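RagA protein (Porphyromonas gingivalis, PDB 6SLN) is a TonB-dependent outer-membrane receptor that probably works with a partner protein at the cell surface to import peptides through its beta-barrel. Local coordinates at residues T654-T659 with G664-T669; A535-F540 with M546-G551. All blocks are in the same frame, centred on the assembly; numbering follows the deposited sequence.

Contact 1: residues T654-T659 with G664-T669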
loop_
_atom_site.group_PDB
_atom_site.type_symbol
_atom_site.label_atom_id
_atom_site.label_comp_id
_atom_site.label_asym_id
_atom_site.label_seq_id
_atom_site.Cartn_x
_atom_site.Cartn_y
_atom_site.Cartn_z
ATOM N N THR A 654 0.420 -6.732 22.201
ATOM C CA THR A 654 0.237 -6.560 20.772
ATOM C C THR A 654 -0.772 -7.583 20.285
ATOM O O THR A 654 -1.160 -8.506 21.009
ATOM C CB THR A 654 1.575 -6.673 20.010
ATOM O OG1 THR A 654 1.494 -5.949 18.777
ATOM C CG2 THR A 654 1.952 -8.138 19.732
ATOM N N VAL A 655 -1.212 -7.388 19.044
ATOM C CA VAL A 655 -2.217 -8.261 18.469
ATOM C C VAL A 655 -1.585 -9.610 18.167
ATOM O O VAL A 655 -0.437 -9.706 17.716
ATOM C CB VAL A 655 -2.850 -7.599 17.229
ATOM C CG1 VAL A 655 -3.723 -8.583 16.435
ATOM C CG2 VAL A 655 -3.722 -6.422 17.684
ATOM N N ASN A 656 -2.317 -10.661 18.482
ATOM C CA ASN A 656 -1.892 -12.027 18.262
ATOM C C ASN A 656 -3.154 -12.853 18.111
ATOM O O ASN A 656 -3.618 -13.495 19.063
ATOM C CB ASN A 656 -1.034 -12.551 19.418
ATOM C CG ASN A 656 -0.166 -13.726 18.997
ATOM O OD1 ASN A 656 0.120 -13.884 17.813
ATOM N ND2 ASN A 656 0.258 -14.543 19.953
ATOM N N ASN A 657 -3.725 -12.829 16.926
ATOM C CA ASN A 657 -5.062 -13.355 16.766
ATOM C C ASN A 657 -5.049 -14.876 16.670
ATOM O O ASN A 657 -4.277 -15.457 15.905
ATOM C CB ASN A 657 -5.702 -12.683 15.558
ATOM C CG ASN A 657 -5.805 -11.191 15.768
ATOM O OD1 ASN A 657 -6.039 -10.739 16.894
ATOM N ND2 ASN A 657 -5.580 -10.425 14.736
ATOM N N TYR A 658 -5.872 -15.509 17.506
ATOM C CA TYR A 658 -6.078 -16.953 17.456
ATOM C C TYR A 658 -7.033 -17.337 16.324
ATOM O O TYR A 658 -6.642 -18.015 15.370
ATOM C CB TYR A 658 -6.599 -17.445 18.811
ATOM C CG TYR A 658 -6.621 -18.946 18.917
ATOM C CD1 TYR A 658 -5.571 -19.702 18.434
ATOM C CD2 TYR A 658 -7.700 -19.605 19.470
ATOM C CE1 TYR A 658 -5.594 -21.067 18.509
ATOM C CE2 TYR A 658 -7.730 -20.975 19.554
ATOM C CZ TYR A 658 -6.673 -21.700 19.075
ATOM O OH TYR A 658 -6.678 -23.077 19.163
ATOM N N THR A 659 -8.303 -16.924 16.416
ATOM C CA THR A 659 -9.270 -17.199 15.363
ATOM C C THR A 659 -9.390 -15.992 14.446
ATOM O O THR A 659 -8.668 -14.999 14.585
ATOM C CB THR A 659 -10.649 -17.550 15.922
ATOM O OG1 THR A 659 -11.324 -16.352 16.306
ATOM C CG2 THR A 659 -10.557 -18.455 17.093
ATOM N N GLY A 664 -6.942 -11.274 19.657
ATOM C CA GLY A 664 -6.119 -11.924 20.673
ATOM C C GLY A 664 -4.933 -11.051 21.018
ATOM O O GLY A 664 -4.354 -10.400 20.152
ATOM N N LEU A 665 -4.608 -11.006 22.309
ATOM C CA LEU A 665 -3.509 -10.195 22.818
ATOM C C LEU A 665 -2.405 -11.074 23.397
ATOM O O LEU A 665 -2.681 -12.087 24.054
ATOM C CB LEU A 665 -4.010 -9.223 23.887
ATOM C CG LEU A 665 -4.945 -8.162 23.332
ATOM C CD1 LEU A 665 -5.535 -7.352 24.485
ATOM C CD2 LEU A 665 -4.149 -7.313 22.394
ATOM N N SER A 666 -1.154 -10.680 23.153
ATOM C CA SER A 666 -0.003 -11.332 23.764
ATOM C C SER A 666 0.963 -10.276 24.261
ATOM O O SER A 666 1.072 -9.187 23.690
ATOM C CB SER A 666 0.732 -12.265 22.800
ATOM O OG SER A 666 -0.078 -13.393 22.502
ATOM N N ILE A 667 1.654 -10.601 25.350
ATOM C CA ILE A 667 2.647 -9.691 25.887
ATOM C C ILE A 667 3.760 -9.574 24.869
ATOM O O ILE A 667 4.338 -10.583 24.455
ATOM C CB ILE A 667 3.175 -10.207 27.223
ATOM C CG1 ILE A 667 2.214 -9.828 28.337
ATOM C CG2 ILE A 667 4.585 -9.669 27.476
ATOM C CD1 ILE A 667 2.050 -10.894 29.386
ATOM N N SER A 668 4.070 -8.359 24.442
ATOM C CA SER A 668 5.146 -8.272 23.466
ATOM C C SER A 668 6.479 -7.871 24.080
ATOM O O SER A 668 7.497 -8.455 23.731
ATOM C CB SER A 668 4.769 -7.320 22.319
ATOM O OG SER A 668 5.219 -5.998 22.524
ATOM N N THR A 669 6.544 -6.917 24.994
ATOM C CA THR A 669 7.855 -6.583 25.522
ATOM C C THR A 669 7.868 -6.715 27.028
ATOM O O THR A 669 6.838 -6.591 27.693
ATOM C CB THR A 669 8.308 -5.174 25.139
ATOM O OG1 THR A 669 7.474 -4.206 25.797
ATOM C CG2 THR A 669 8.242 -5.013 23.610
#
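T654 and S666 form the hydrogen-bonded pair of a short antiparallel hairpin: T654 N meets S666 O at 2.9 Å, and S666 N returns to T654 O at 3.1 Å. The neighbouring V655 and L665 make the non-hydrogen-bonded pair, their side chains diverging, although the CD2 branch of L665 curls back to 3.5 Å from T654 O. Beyond this pair strand 652-655 ends, and two asparagines take over, one reaching back and one onward. N656 swings its carboxamide opposite its own backbone N (chi1 -158°), which carries the amide across to S666. There ND2 donates to S666 OG over 2.8 Å, with the hydroxyl close to the amide plane. The backbone N of N656 also binds G664 O, approaching from above the carbonyl plane. N657 turns the other way: its chi1 of -62° sets the carboxamide next to its backbone N, and OD1 accepts from G664 N at 3.0 Å, with the donor in the carbonyl plane. G664 is thus gripped at both its N and its O. At the opposite end T654 CG2 rests on S668 CB at 3.9 Å, whereas T654 OG1 bonds to the backbone of another protein chain, whose strand pairs antiparallel with T654, so that the sheet runs on across the interface. Past V655 the pairing is therefore carried by the backbone bond between N656 and G664 and by N657 OD1 standing in for a backbone acceptor, while the N656 amide ties back to S666 and braces the regular ladder.

Contact 2: residues A535-F540 with M546-G551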
loop_
_atom_site.group_PDB
_atom_site.type_symbol
_atom_site.label_atom_id
_atom_site.label_comp_id
_atom_site.label_asym_id
_atom_site.label_seq_id
_atom_site.Cartn_x
_atom_site.Cartn_y
_atom_site.Cartn_z
ATOM N N ALA A 535 1.321 -3.878 0.073
ATOM C CA ALA A 535 0.286 -4.832 -0.279
ATOM C C ALA A 535 0.848 -5.833 -1.271
ATOM O O ALA A 535 1.822 -5.561 -1.986
ATOM C CB ALA A 535 -0.935 -4.154 -0.903
ATOM N N SER A 536 0.183 -6.979 -1.340
ATOM C CA SER A 536 0.643 -8.046 -2.196
ATOM C C SER A 536 -0.549 -8.880 -2.639
ATOM O O SER A 536 -1.566 -8.976 -1.950
ATOM C CB SER A 536 1.711 -8.900 -1.497
ATOM O OG SER A 536 1.143 -10.078 -0.960
ATOM N N SER A 537 -0.410 -9.457 -3.820
ATOM C CA SER A 537 -1.491 -10.164 -4.466
ATOM C C SER A 537 -0.862 -11.385 -5.077
ATOM O O SER A 537 0.337 -11.390 -5.393
ATOM C CB SER A 537 -2.160 -9.300 -5.541
ATOM O OG SER A 537 -3.050 -8.347 -4.985
ATOM N N LYS A 538 -1.655 -12.427 -5.248
ATOM C CA LYS A 538 -1.098 -13.562 -5.955
ATOM C C LYS A 538 -2.176 -14.269 -6.762
ATOM O O LYS A 538 -3.365 -13.934 -6.704
ATOM C CB LYS A 538 -0.386 -14.515 -4.985
ATOM C CG LYS A 538 -1.153 -14.872 -3.757
ATOM C CD LYS A 538 -0.311 -15.744 -2.875
ATOM C CE LYS A 538 -1.083 -16.078 -1.603
ATOM N NZ LYS A 538 -0.237 -16.638 -0.506
ATOM N N GLY A 539 -1.723 -15.254 -7.537
ATOM C CA GLY A 539 -2.603 -16.043 -8.357
ATOM C C GLY A 539 -2.868 -15.466 -9.720
ATOM O O GLY A 539 -3.853 -15.866 -10.356
ATOM N N PHE A 540 -2.041 -14.515 -10.169
ATOM C CA PHE A 540 -2.099 -14.028 -11.541
ATOM C C PHE A 540 -1.818 -15.170 -12.505
ATOM O O PHE A 540 -0.979 -16.032 -12.237
ATOM C CB PHE A 540 -1.068 -12.915 -11.747
ATOM C CG PHE A 540 -1.160 -11.798 -10.739
ATOM C CD1 PHE A 540 -2.262 -10.952 -10.721
ATOM C CD2 PHE A 540 -0.154 -11.601 -9.795
ATOM C CE1 PHE A 540 -2.357 -9.920 -9.796
ATOM C CE2 PHE A 540 -0.240 -10.568 -8.864
ATOM C CZ PHE A 540 -1.347 -9.726 -8.869
ATOM N N MET A 546 -1.475 -7.953 -14.103
ATOM C CA MET A 546 -0.778 -8.113 -12.833
ATOM C C MET A 546 -0.949 -6.892 -11.915
ATOM O O MET A 546 -0.086 -6.613 -11.075
ATOM C CB MET A 546 0.704 -8.413 -13.076
ATOM C CG MET A 546 0.962 -9.811 -13.572
ATOM S SD MET A 546 2.689 -10.277 -13.465
ATOM C CE MET A 546 2.797 -10.651 -11.721
ATOM N N LEU A 547 -2.048 -6.152 -12.049
ATOM C CA LEU A 547 -2.374 -5.153 -11.039
ATOM C C LEU A 547 -2.763 -5.847 -9.730
ATOM O O LEU A 547 -3.379 -6.921 -9.734
ATOM C CB LEU A 547 -3.513 -4.250 -11.519
ATOM C CG LEU A 547 -3.292 -3.373 -12.762
ATOM C CD1 LEU A 547 -4.499 -2.490 -13.020
ATOM C CD2 LEU A 547 -2.025 -2.537 -12.651
ATOM N N LEU A 548 -2.397 -5.233 -8.602
ATOM C CA LEU A 548 -2.723 -5.833 -7.316
ATOM C C LEU A 548 -4.213 -6.132 -7.223
ATOM O O LEU A 548 -4.613 -7.168 -6.684
ATOM C CB LEU A 548 -2.281 -4.910 -6.172
ATOM C CG LEU A 548 -0.760 -4.817 -5.979
ATOM C CD1 LEU A 548 -0.360 -3.881 -4.865
ATOM C CD2 LEU A 548 -0.160 -6.203 -5.764
ATOM N N SER A 549 -5.048 -5.253 -7.780
ATOM C CA SER A 549 -6.496 -5.435 -7.752
ATOM C C SER A 549 -6.958 -6.683 -8.469
ATOM O O SER A 549 -8.139 -7.032 -8.361
ATOM C CB SER A 549 -7.176 -4.249 -8.397
ATOM O OG SER A 549 -6.445 -3.871 -9.533
ATOM N N GLN A 550 -6.068 -7.366 -9.183
ATOM C CA GLN A 550 -6.470 -8.440 -10.071
ATOM C C GLN A 550 -6.059 -9.795 -9.550
ATOM O O GLN A 550 -6.089 -10.776 -10.307
ATOM C CB GLN A 550 -5.904 -8.193 -11.468
ATOM C CG GLN A 550 -6.342 -6.839 -12.036
ATOM C CD GLN A 550 -5.893 -6.608 -13.464
ATOM O OE1 GLN A 550 -4.689 -6.505 -13.761
ATOM N NE2 GLN A 550 -6.862 -6.524 -14.362
ATOM N N GLY A 551 -5.682 -9.875 -8.277
ATOM C CA GLY A 551 -5.350 -11.151 -7.690
ATOM C C GLY A 551 -6.565 -12.033 -7.450
ATOM O O GLY A 551 -7.726 -11.604 -7.483
#
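F540 keeps CG beside its own backbone N (chi1 -53°), which lays the ring against M546 and L547. The bend of M546 at chi3 (78°) brings its CE to 3.6 Å from F540 CD2, and the two side chains cross at about a right angle. M546 CA stands over one face of the ring, a CH-pi contact 4.1 Å from the centroid. The sulfur takes an oblique Met-aromatic position. At the ring's edge, near its plane, L547 O approaches CE1. Farther back along the strand, S537 places its hydroxyl next to its backbone N (chi1 -78°), and OG donates to L548 O at 2.6 Å, tilted out of the carbonyl plane. The branches of L548 divide: CD1 lies 4.0 Å from A535 CB, and CD2 leans on S537 CB. At the base of the ring G539 and F540 both face G487, a G1 beta bulge. R489 binds M546 O, and H562 of the second subunit meets L548 N. Apolar packing thus holds the loop to the strand end, while the L548 carbonyl of the 3-10 turn, in a buried contact, has its oxygen satisfied by the S537 hydroxyl and, weakly, by G551 N.

In the fold
Contact 2 comes first along the chain: the loop 546-551 folds back on the end of strand 515-540, one of the long barrel strands, before strand 561-580 begins. Contact 1 follows as a separate two-stranded hairpin, 652-655 with 665-667, inserted between barrel strands 627-641 and 678-691. Their centres are 28 Å apart and their nearest atoms about 17 Å, so within one chain the two do not touch. Both belong to the beta-barrel domain, and the centre of each lies about 36 Å from the chain's centre. Between subunits they do meet: Q550 of one copy packs on V655 of the other. Both regions therefore contribute to the interface between RagA copies while also contacting another protein.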